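Alpha-fucosidase (Bifidobacterium bifidum, PDB 2EAB) probably releases alpha-1,2-linked L-fucose from glycans by hydrolysis, this chain being the catalytic piece of a longer, membrane-associated protein. Local coordinates at residues Arg530-Leu535 with Glu592-Lys597. Residues are numbered along the deposited sequence; the frame is centred on the assembly and turned at random.
Sequences RVYALL and EAAKAK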
# COMPACT_ATOMS: atom_id res chain seq x y z
N ARG A 530 -0.57 10.62 -18.04
CA ARG A 530 0.54 10.03 -17.30
C ARG A 530 0.49 8.51 -17.29
O ARG A 530 1.52 7.85 -17.49
CB ARG A 530 0.57 10.55 -15.86
CG ARG A 530 0.92 12.02 -15.78
CD ARG A 530 0.67 12.55 -14.40
NE ARG A 530 1.68 12.10 -13.44
CZ ARG A 530 1.57 12.23 -12.13
NH1 ARG A 530 0.48 12.78 -11.60
NH2 ARG A 530 2.54 11.81 -11.32
N VAL A 531 -0.69 7.94 -17.08
CA VAL A 531 -0.81 6.49 -17.02
C VAL A 531 -0.65 5.89 -18.41
O VAL A 531 -0.06 4.82 -18.57
CB VAL A 531 -2.10 5.99 -16.30
CG1 VAL A 531 -2.23 6.64 -14.93
CG2 VAL A 531 -3.35 6.26 -17.12
N TYR A 532 -1.16 6.58 -19.43
CA TYR A 532 -0.97 6.13 -20.80
C TYR A 532 0.51 6.07 -21.17
O TYR A 532 0.96 5.09 -21.76
CB TYR A 532 -1.74 6.99 -21.81
CG TYR A 532 -1.42 6.60 -23.23
CD1 TYR A 532 -1.88 5.40 -23.76
CD2 TYR A 532 -0.63 7.42 -24.04
CE1 TYR A 532 -1.57 5.01 -25.06
CE2 TYR A 532 -0.32 7.04 -25.35
CZ TYR A 532 -0.80 5.84 -25.85
OH TYR A 532 -0.50 5.45 -27.13
N ALA A 533 1.25 7.13 -20.85
CA ALA A 533 2.68 7.15 -21.15
C ALA A 533 3.40 5.95 -20.53
O ALA A 533 4.17 5.27 -21.20
CB ALA A 533 3.31 8.47 -20.71
N LEU A 534 3.12 5.68 -19.25
CA LEU A 534 3.73 4.54 -18.57
C LEU A 534 3.36 3.21 -19.20
O LEU A 534 4.22 2.35 -19.41
CB LEU A 534 3.35 4.53 -17.09
CG LEU A 534 4.03 5.59 -16.21
CD1 LEU A 534 3.28 5.76 -14.90
CD2 LEU A 534 5.49 5.23 -15.96
N LEU A 535 2.07 3.05 -19.49
CA LEU A 535 1.56 1.81 -20.06
C LEU A 535 2.06 1.57 -21.47
O LEU A 535 2.33 0.44 -21.84
CB LEU A 535 0.03 1.78 -20.02
CG LEU A 535 -0.57 1.50 -18.65
CD1 LEU A 535 -2.03 1.91 -18.61
CD2 LEU A 535 -0.42 0.03 -18.28
N GLU A 592 -7.32 0.27 -22.96
CA GLU A 592 -8.33 1.19 -22.45
C GLU A 592 -7.83 2.62 -22.36
O GLU A 592 -8.54 3.57 -22.72
CB GLU A 592 -8.91 0.71 -21.13
CG GLU A 592 -9.73 -0.56 -21.27
CD GLU A 592 -10.81 -0.42 -22.33
OE1 GLU A 592 -11.66 0.49 -22.20
OE2 GLU A 592 -10.79 -1.20 -23.31
N ALA A 593 -6.58 2.78 -21.91
CA ALA A 593 -5.97 4.11 -21.84
C ALA A 593 -5.85 4.72 -23.24
O ALA A 593 -6.18 5.90 -23.45
CB ALA A 593 -4.61 4.04 -21.17
N ALA A 594 -5.40 3.91 -24.19
CA ALA A 594 -5.28 4.34 -25.58
C ALA A 594 -6.64 4.75 -26.14
O ALA A 594 -6.76 5.83 -26.73
CB ALA A 594 -4.68 3.23 -26.43
N LYS A 595 -7.65 3.92 -25.93
CA LYS A 595 -9.00 4.21 -26.42
C LYS A 595 -9.55 5.52 -25.86
O LYS A 595 -10.19 6.29 -26.58
CB LYS A 595 -9.95 3.05 -26.10
CG LYS A 595 -9.76 1.86 -27.02
CD LYS A 595 -10.71 0.72 -26.68
CE LYS A 595 -10.61 -0.40 -27.70
NZ LYS A 595 -10.97 0.02 -29.09
N ALA A 596 -9.26 5.78 -24.59
CA ALA A 596 -9.72 7.00 -23.92
C ALA A 596 -9.11 8.25 -24.54
O ALA A 596 -9.65 9.35 -24.41
CB ALA A 596 -9.43 6.93 -22.44
N LYS A 597 -7.97 8.08 -25.21
CA LYS A 597 -7.28 9.17 -25.90
C LYS A 597 -7.55 9.18 -27.41
O LYS A 597 -7.03 10.05 -28.12
CB LYS A 597 -5.78 9.07 -25.64
CG LYS A 597 -5.39 9.38 -24.20
CD LYS A 597 -3.91 9.15 -23.94
CE LYS A 597 -3.02 10.10 -24.74
NZ LYS A 597 -3.29 11.54 -24.49
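Tyr532 lies against Ala593, Ala594 and Lys597 where helices 525-546 and 577-596 pack in the glycoside hydrolase family 95 catalytic domain, whose helical core belongs to the (alpha/alpha)6-barrel class. The two short axes approach to 9.4 Å and run at 131°, nearer antiparallel than parallel. Alanines on helix 577-596 let the aromatic ring come close to its backbone. The ring is sent across the gap because CG of Tyr532 stands anti to the backbone N (chi1 174°), and its CD1-CE1 side then borders the alanines. The methyl CB of Ala593 meets this border near the ring plane, 4.0 Å from Tyr532 CD1. One residue on, Tyr532 CE1 lies 3.8 Å from CA of Ala594, which approaches the ring obliquely, and equally near its CB. Leu535, one turn further along helix 525-546, adds a looser apolar touch, its CD1 being 4.2 Å from CB of Ala593. Val531 and Leu534 of the same helix pack instead on helix 507-520. The chain of Lys597, bent at chi3 (64°) and chi4, passes obliquely by the ring: CD lies 3.6 Å from Tyr532 CG, and CE is 3.7 Å from Tyr532 CD2. These methylenes are the part of Lys597 that packs; its ammonium group goes on to a salt bridge with Asp529, just before residues 530-535. The hydroxyl of Tyr532 hydrogen-bonds to Asp601 in the following loop. With an alanine at Tyr532 the ring would be gone, which is likely to open a gap beside Ala593 and Ala594, leave Asp601 without its hydroxyl partner and let the Lys597 chain turn more freely. Lys597 CD also reaches the root of the aromatic side chain, 3.7 Å from Tyr532 CB.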